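Local coordinates for calcium uptake protein 3, mitochondrial (Homo sapiens, PDB 6AGI) that senses mitochondrial calcium through its EF-hands and regulates the mitochondrial calcium uniporter channel as a disulfide-linked heterodimer with MICU1, at residues Glu16-Phe19 against Arg20-Ser24; Thr211-Val214 against His215-Lys219; Ile291-Asp294 against Glu295-Phe299. One frame throughout, in Å; residues are numbered along the deposited sequence.

Contact 1: residues Glu16-Phe19 against Arg20-Ser24; sequences ERRF and RLFAS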
loop_
_atom_site.group_PDB
_atom_site.type_symbol
_atom_site.label_atom_id
_atom_site.label_comp_id
_atom_site.label_asym_id
_atom_site.label_seq_id
_atom_site.Cartn_x
_atom_site.Cartn_y
_atom_site.Cartn_z
ATOM N N GLU B 16 10.739 1.153 21.788
ATOM C CA GLU B 16 10.747 1.353 23.230
ATOM C C GLU B 16 12.007 2.086 23.682
ATOM O O GLU B 16 11.928 2.996 24.522
ATOM C CB GLU B 16 10.605 0.002 23.939
ATOM C CG GLU B 16 9.518 -0.858 23.302
ATOM C CD GLU B 16 9.499 -2.314 23.749
ATOM O OE1 GLU B 16 8.369 -2.857 23.771
ATOM O OE2 GLU B 16 10.541 -2.913 24.084
ATOM N N ARG B 17 13.167 1.766 23.090
ATOM C CA ARG B 17 14.380 2.505 23.417
ATOM C C ARG B 17 14.254 3.985 23.071
ATOM O O ARG B 17 14.701 4.849 23.839
ATOM C CB ARG B 17 15.594 1.929 22.684
ATOM C CG ARG B 17 16.254 0.727 23.373
ATOM C CD ARG B 17 17.356 0.070 22.554
ATOM N NE ARG B 17 17.007 -1.024 21.652
ATOM C CZ ARG B 17 17.345 -1.076 20.366
ATOM N NH1 ARG B 17 18.021 -0.071 19.825
ATOM N NH2 ARG B 17 17.022 -2.140 19.635
ATOM N N ARG B 18 13.632 4.298 21.917
ATOM C CA ARG B 18 13.508 5.690 21.493
ATOM C C ARG B 18 12.493 6.444 22.339
ATOM O O ARG B 18 12.718 7.610 22.702
ATOM C CB ARG B 18 13.120 5.762 20.026
ATOM C CG ARG B 18 13.057 7.192 19.489
ATOM C CD ARG B 18 13.350 7.272 17.984
ATOM N NE ARG B 18 13.146 8.611 17.437
ATOM C CZ ARG B 18 14.154 9.436 17.138
ATOM N NH1 ARG B 18 15.401 9.032 17.352
ATOM N NH2 ARG B 18 13.928 10.663 16.653
ATOM N N PHE B 19 11.350 5.812 22.626
ATOM C CA PHE B 19 10.406 6.400 23.565
ATOM C C PHE B 19 11.126 6.784 24.844
ATOM O O PHE B 19 11.035 7.928 25.313
ATOM C CB PHE B 19 9.286 5.430 23.907
ATOM C CG PHE B 19 8.303 6.006 24.869
ATOM C CD1 PHE B 19 7.567 7.119 24.539
ATOM C CD2 PHE B 19 8.218 5.506 26.165
ATOM C CE1 PHE B 19 6.664 7.669 25.442
ATOM C CE2 PHE B 19 7.342 6.048 27.080
ATOM C CZ PHE B 19 6.550 7.142 26.727
ATOM N N ARG B 20 11.874 5.828 25.409
ATOM C CA ARG B 20 12.583 6.098 26.651
ATOM C C ARG B 20 13.626 7.195 26.471
ATOM O O ARG B 20 13.854 7.990 27.392
ATOM C CB ARG B 20 13.232 4.821 27.161
ATOM C CG ARG B 20 12.245 3.756 27.629
ATOM C CD ARG B 20 13.006 2.507 27.998
ATOM N NE ARG B 20 14.336 2.890 28.440
ATOM C CZ ARG B 20 14.827 2.639 29.638
ATOM N NH1 ARG B 20 14.083 2.023 30.535
ATOM N NH2 ARG B 20 16.054 3.031 29.935
ATOM N N LEU B 21 14.267 7.261 25.303
ATOM C CA LEU B 21 15.293 8.276 25.099
ATOM C C LEU B 21 14.704 9.677 25.158
ATOM O O LEU B 21 15.283 10.579 25.779
ATOM C CB LEU B 21 15.979 8.060 23.754
ATOM C CG LEU B 21 17.066 9.053 23.372
ATOM C CD1 LEU B 21 18.268 8.867 24.288
ATOM C CD2 LEU B 21 17.461 8.835 21.955
ATOM N N PHE B 22 13.551 9.880 24.517
ATOM C CA PHE B 22 12.962 11.205 24.469
ATOM C C PHE B 22 12.038 11.519 25.635
ATOM O O PHE B 22 11.708 12.689 25.832
ATOM C CB PHE B 22 12.222 11.387 23.159
ATOM C CG PHE B 22 13.125 11.714 22.010
ATOM C CD1 PHE B 22 13.491 13.027 21.760
ATOM C CD2 PHE B 22 13.605 10.724 21.172
ATOM C CE1 PHE B 22 14.308 13.341 20.707
ATOM C CE2 PHE B 22 14.431 11.037 20.095
ATOM C CZ PHE B 22 14.785 12.341 19.867
ATOM N N ALA B 23 11.615 10.524 26.409
ATOM C CA ALA B 23 10.660 10.777 27.479
ATOM C C ALA B 23 11.312 11.531 28.632
ATOM O O ALA B 23 12.498 11.356 28.921
ATOM C CB ALA B 23 10.057 9.461 27.975
ATOM N N SER B 24 10.513 12.365 29.313
ATOM C CA SER B 24 11.019 13.176 30.414
ATOM C C SER B 24 10.156 13.148 31.677
ATOM O O SER B 24 10.565 13.739 32.683
ATOM C CB SER B 24 11.254 14.637 29.967
ATOM O OG SER B 24 10.074 15.425 29.909
#
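Arg18 and Phe22 run alongside each other, one turn apart on the last turns of the short helix 14-22, just before the chain passes into the strand hairpin 25-27/30-32. The backbone bonds are those of a regular alpha-helix: Arg20 N donates to Glu16 O (3.0 Å), Leu21 N to Arg17 O and Phe22 N to Arg18 O. Ala23 N closes the series on Phe19 O at 2.9 Å, although Ala23 itself is the first residue to leave helical geometry.

The side chains of Arg18 and Phe22 make the closest side-chain contact. Arg18 sets CG opposite its backbone N (chi1 -176°) and stays extended to NE, which carries the guanidinium along the ring of Phe22. Carbon CE2 of Phe22 sits over the centre of one guanidinium face, with Arg18 CZ 3.4 Å from that CE2. The planes are 61° apart, so this is no parallel stack; the CE2-CZ side of the ring leans on the cation, CE2 nearest. The N-H groups of the arginine are used in another direction: NH2 binds Ala41 O, near the end of helix 35-43, and Thr44 O, and NH1 binds Asp45 O, both just past it. The guanidinium thus joins two helices, and those carbonyls probably help to balance its charge.

Across the two segments the apolar pair is Phe19 with Ala23. The Phe19 ring, which also meets Tyr90 at the start of helix 90-101 and Leu157 of helix 147-158, has Ala23 over one face. The aliphatic part of Arg20 passes the Glu16 carbonyl, with CG 3.2 Å from Glu16 O. On the Phe19 side the approach is lighter, the methyl CB of Ala23 standing 4.4 Å from Phe19 CZ.

Contact 2: residues Thr211-Val214 against His215-Lys219; sequences TLLV and HFFGK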
loop_
_atom_site.group_PDB
_atom_site.type_symbol
_atom_site.label_atom_id
_atom_site.label_comp_id
_atom_site.label_asym_id
_atom_site.label_seq_id
_atom_site.Cartn_x
_atom_site.Cartn_y
_atom_site.Cartn_z
ATOM N N THR B 211 -2.858 13.438 28.192
ATOM C CA THR B 211 -3.317 14.605 27.443
ATOM C C THR B 211 -4.292 14.215 26.342
ATOM O O THR B 211 -5.341 14.845 26.196
ATOM C CB THR B 211 -2.126 15.396 26.900
ATOM O OG1 THR B 211 -1.591 16.209 27.955
ATOM C CG2 THR B 211 -2.509 16.248 25.664
ATOM N N LEU B 212 -3.983 13.175 25.561
ATOM C CA LEU B 212 -4.920 12.806 24.501
ATOM C C LEU B 212 -6.214 12.253 25.084
ATOM O O LEU B 212 -7.294 12.467 24.521
ATOM C CB LEU B 212 -4.281 11.809 23.535
ATOM C CG LEU B 212 -3.318 12.534 22.599
ATOM C CD1 LEU B 212 -2.739 11.565 21.586
ATOM C CD2 LEU B 212 -3.999 13.750 21.906
ATOM N N LEU B 213 -6.130 11.587 26.232
ATOM C CA LEU B 213 -7.320 11.026 26.856
ATOM C C LEU B 213 -8.283 12.131 27.328
ATOM O O LEU B 213 -9.497 12.066 27.076
ATOM C CB LEU B 213 -6.862 10.141 28.004
ATOM C CG LEU B 213 -7.416 8.749 28.202
ATOM C CD1 LEU B 213 -7.326 7.967 26.923
ATOM C CD2 LEU B 213 -6.593 8.087 29.312
ATOM N N VAL B 214 -7.753 13.171 27.985
ATOM C CA VAL B 214 -8.575 14.296 28.440
ATOM C C VAL B 214 -8.999 15.183 27.267
ATOM O O VAL B 214 -10.139 15.673 27.206
ATOM C CB VAL B 214 -7.810 15.091 29.514
ATOM C CG1 VAL B 214 -8.601 16.288 29.955
ATOM C CG2 VAL B 214 -7.580 14.197 30.717
ATOM N N HIS B 215 -8.094 15.405 26.321
ATOM C CA HIS B 215 -8.431 16.205 25.158
ATOM C C HIS B 215 -9.598 15.585 24.394
ATOM O O HIS B 215 -10.489 16.304 23.928
ATOM C CB HIS B 215 -7.196 16.336 24.269
ATOM C CG HIS B 215 -7.448 17.065 22.987
ATOM N ND1 HIS B 215 -7.491 18.437 22.909
ATOM C CD2 HIS B 215 -7.663 16.616 21.730
ATOM C CE1 HIS B 215 -7.720 18.803 21.661
ATOM N NE2 HIS B 215 -7.835 17.716 20.924
ATOM N N PHE B 216 -9.616 14.244 24.275
ATOM C CA PHE B 216 -10.620 13.518 23.487
ATOM C C PHE B 216 -11.926 13.346 24.243
ATOM O O PHE B 216 -13.002 13.624 23.699
ATOM C CB PHE B 216 -10.090 12.144 23.080
ATOM C CG PHE B 216 -9.132 12.183 21.924
ATOM C CD1 PHE B 216 -9.176 13.220 20.997
ATOM C CD2 PHE B 216 -8.185 11.196 21.764
ATOM C CE1 PHE B 216 -8.291 13.251 19.917
ATOM C CE2 PHE B 216 -7.294 11.227 20.702
ATOM C CZ PHE B 216 -7.353 12.252 19.769
ATOM N N PHE B 217 -11.860 12.853 25.484
ATOM C CA PHE B 217 -13.062 12.465 26.215
ATOM C C PHE B 217 -13.302 13.294 27.470
ATOM O O PHE B 217 -14.093 12.881 28.325
ATOM C CB PHE B 217 -13.000 10.989 26.576
ATOM C CG PHE B 217 -12.457 10.142 25.476
ATOM C CD1 PHE B 217 -13.240 9.834 24.370
ATOM C CD2 PHE B 217 -11.159 9.669 25.525
ATOM C CE1 PHE B 217 -12.741 9.062 23.340
ATOM C CE2 PHE B 217 -10.662 8.909 24.496
ATOM C CZ PHE B 217 -11.459 8.611 23.398
ATOM N N GLY B 218 -12.637 14.436 27.619
ATOM C CA GLY B 218 -12.925 15.303 28.738
ATOM C C GLY B 218 -12.316 14.819 30.036
ATOM O O GLY B 218 -11.689 13.758 30.124
ATOM N N LYS B 219 -12.530 15.626 31.079
ATOM C CA LYS B 219 -11.919 15.351 32.373
ATOM C C LYS B 219 -12.632 14.216 33.092
ATOM O O LYS B 219 -12.016 13.515 33.905
ATOM C CB LYS B 219 -11.921 16.610 33.243
ATOM C CG LYS B 219 -10.785 17.593 32.965
ATOM C CD LYS B 219 -11.055 18.445 31.711
ATOM C CE LYS B 219 -10.047 19.589 31.562
ATOM N NZ LYS B 219 -10.198 20.303 30.252
#
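The amide N of His215 donates to the carbonyl O of Thr211 at 2.8 Å, with an N-H...O angle of 159°, in the first full turn of helix 211-217. The same pattern continues as Phe216 N binds Leu212 O and Phe217 N binds Leu213 O. The final bond, from Gly218 N to Val214 O, is equally short but more bent (131°), because the chain is already turning away: Gly218 has a positive phi of 77°. Gly218 O comes within 3.6 Å of Val214 CA in a CA-H...O contact.

Apolar side chains pair up one turn apart. Phe216 lies beside Leu212, its CE2 4.2 Å from Leu212 CB, and its ring reaches Phe233 of helix 227-250 edge-to-face. Replacing Phe216 by an alanine is likely to leave Phe233 without its edge-to-face mate and to open a gap beside Leu212. Phe217 CE2 meets Leu213 CD1 at 4.2 Å, and both residues touch helix 124-138, the helix that follows the loop of the first calcium site. Past the glycine, Lys219 bends at chi2 and crosses Val214 at about a right angle, with CD 3.7 Å from Val214 CG1.

The hydrogen bonds across the segments are all backbone bonds; the polar side-chain ends bond to other parts of the chain. His215 ND1 goes to Pro69 O, Thr211 OG1 to Val87 N and Lys219 NZ to Thr68 O, so these three atoms are satisfied, while the leucines and phenylalanines pack on helix 124-138 of EF-hand 1 and on helices 90-101 and 227-250.

Contact 3: residues Ile291-Asp294 against Glu295-Phe299; sequences ITFD and EFRSF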
loop_
_atom_site.group_PDB
_atom_site.type_symbol
_atom_site.label_atom_id
_atom_site.label_comp_id
_atom_site.label_asym_id
_atom_site.label_seq_id
_atom_site.Cartn_x
_atom_site.Cartn_y
_atom_site.Cartn_z
ATOM N N ILE B 291 11.671 25.782 -2.287
ATOM C CA ILE B 291 10.430 25.032 -2.215
ATOM C C ILE B 291 9.516 25.719 -1.222
ATOM O O ILE B 291 9.917 25.998 -0.088
ATOM C CB ILE B 291 10.706 23.573 -1.810
ATOM C CG1 ILE B 291 11.648 22.945 -2.840
ATOM C CG2 ILE B 291 9.414 22.768 -1.661
ATOM C CD1 ILE B 291 10.983 22.653 -4.179
ATOM N N THR B 292 8.290 25.994 -1.644
ATOM C CA THR B 292 7.343 26.653 -0.760
ATOM C C THR B 292 6.699 25.627 0.183
ATOM O O THR B 292 6.809 24.408 -0.013
ATOM C CB THR B 292 6.319 27.422 -1.603
ATOM O OG1 THR B 292 5.409 26.509 -2.226
ATOM C CG2 THR B 292 7.023 28.212 -2.689
ATOM N N PHE B 293 6.038 26.117 1.240
ATOM C CA PHE B 293 5.447 25.168 2.185
ATOM C C PHE B 293 4.353 24.343 1.529
ATOM O O PHE B 293 4.163 23.166 1.864
ATOM C CB PHE B 293 4.852 25.852 3.402
ATOM C CG PHE B 293 4.229 24.890 4.361
ATOM C CD1 PHE B 293 5.009 23.980 5.071
ATOM C CD2 PHE B 293 2.864 24.888 4.562
ATOM C CE1 PHE B 293 4.428 23.082 5.980
ATOM C CE2 PHE B 293 2.272 23.991 5.458
ATOM C CZ PHE B 293 3.054 23.083 6.166
ATOM N N ASP B 294 3.596 24.952 0.624
ATOM C CA ASP B 294 2.540 24.196 -0.025
ATOM C C ASP B 294 3.128 23.032 -0.801
ATOM O O ASP B 294 2.549 21.940 -0.824
ATOM C CB ASP B 294 1.720 25.104 -0.937
ATOM C CG ASP B 294 0.630 25.829 -0.189
ATOM O OD1 ASP B 294 0.389 25.474 0.993
ATOM O OD2 ASP B 294 0.033 26.764 -0.778
ATOM N N GLU B 295 4.274 23.255 -1.454
ATOM C CA GLU B 295 4.901 22.210 -2.260
ATOM C C GLU B 295 5.472 21.112 -1.381
ATOM O O GLU B 295 5.360 19.926 -1.704
ATOM C CB GLU B 295 5.986 22.813 -3.161
ATOM C CG GLU B 295 5.445 23.800 -4.184
ATOM C CD GLU B 295 6.526 24.614 -4.847
ATOM O OE1 GLU B 295 7.709 24.417 -4.504
ATOM O OE2 GLU B 295 6.182 25.495 -5.670
ATOM N N PHE B 296 6.074 21.499 -0.263
ATOM C CA PHE B 296 6.634 20.549 0.688
ATOM C C PHE B 296 5.525 19.682 1.299
ATOM O O PHE B 296 5.653 18.448 1.387
ATOM C CB PHE B 296 7.457 21.394 1.674
ATOM C CG PHE B 296 7.955 20.704 2.899
ATOM C CD1 PHE B 296 7.145 20.459 3.984
ATOM C CD2 PHE B 296 9.293 20.361 2.977
ATOM C CE1 PHE B 296 7.662 19.861 5.127
ATOM C CE2 PHE B 296 9.823 19.761 4.102
ATOM C CZ PHE B 296 9.007 19.501 5.179
ATOM N N ARG B 297 4.396 20.300 1.660
ATOM C CA ARG B 297 3.235 19.538 2.122
ATOM C C ARG B 297 2.660 18.664 1.014
ATOM O O ARG B 297 2.241 17.534 1.274
ATOM C CB ARG B 297 2.175 20.482 2.714
ATOM C CG ARG B 297 1.047 19.762 3.449
ATOM C CD ARG B 297 0.090 20.686 4.257
ATOM N NE ARG B 297 -0.312 21.920 3.593
ATOM C CZ ARG B 297 -1.194 22.780 4.098
ATOM N NH1 ARG B 297 -1.767 22.550 5.277
ATOM N NH2 ARG B 297 -1.518 23.865 3.411
ATOM N N SER B 298 2.528 19.209 -0.198
ATOM C CA SER B 298 2.102 18.411 -1.344
ATOM C C SER B 298 2.903 17.126 -1.420
ATOM O O SER B 298 2.348 16.021 -1.484
ATOM C CB SER B 298 2.265 19.219 -2.620
ATOM O OG SER B 298 1.103 19.997 -2.838
ATOM N N PHE B 299 4.223 17.258 -1.364
ATOM C CA PHE B 299 5.065 16.092 -1.570
ATOM C C PHE B 299 4.960 15.093 -0.425
ATOM O O PHE B 299 4.955 13.882 -0.668
ATOM C CB PHE B 299 6.516 16.514 -1.795
ATOM C CG PHE B 299 7.424 15.379 -2.081
ATOM C CD1 PHE B 299 7.546 14.916 -3.374
ATOM C CD2 PHE B 299 8.102 14.726 -1.078
ATOM C CE1 PHE B 299 8.358 13.853 -3.669
ATOM C CE2 PHE B 299 8.911 13.660 -1.372
ATOM C CZ PHE B 299 9.047 13.229 -2.662
HETATM O O HOH W 1 -0.239 22.080 0.880
#
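Thr292 places OG1 between its backbone N and carbonyl carbon (chi1 73°), and Glu295 turns CG beside its own N (chi1 -64°) and extends back toward the threonine. The two meet at the start of helix 293-304, the exit helix of the degenerate EF-hand 2, where Thr292 is the N-cap. In sequence, Glu295 matches the calcium-binding Glu364 of EF-hand 3; here its carboxylate makes a weak bond to the N-cap amide, as in a capping box, with Thr292 N 3.3 Å from Glu295 OE1. Ile291 lays CG2 against Glu295 CB and Phe296 CB, and pairs with Ile256 in the short antiparallel sheet.

On another side of the helix, Arg297 bends at chi3 and brings its guanidinium across Phe293, whose CE2 lies 3.8 Å above the guanidinium plane, toward its rim. Asp294 runs alongside with its carboxylate nearly coplanar (11°), forming a weak salt bridge from OD1 to Arg297 NH2 at 3.5 Å. A water accepts from Arg297 NE at 2.7 Å and donates to Asp294 O. That carbonyl also takes Ser298 N and, weakly, Ser298 OG at 3.1 Å.

The three contacts follow one another along the chain, each local to one helix and its flank, and none touches another. Contact 1 closes helix 14-22 near the N-terminus; contact 2 spans helix 211-217 and the turn after it, with the Phe217 side chain about 9 Å from a bound calcium ion; contact 3 opens helix 293-304 of the degenerate EF-hand 2. The centres of contacts 1 and 2 are about 23 Å apart; that of contact 3 lies about 30 and 32 Å from theirs, across the chain's centre from contact 1. Helix 90-101 meets contacts 1 and 2, and helix 227-250 meets 2 and 3, consistent with a single sensor unit.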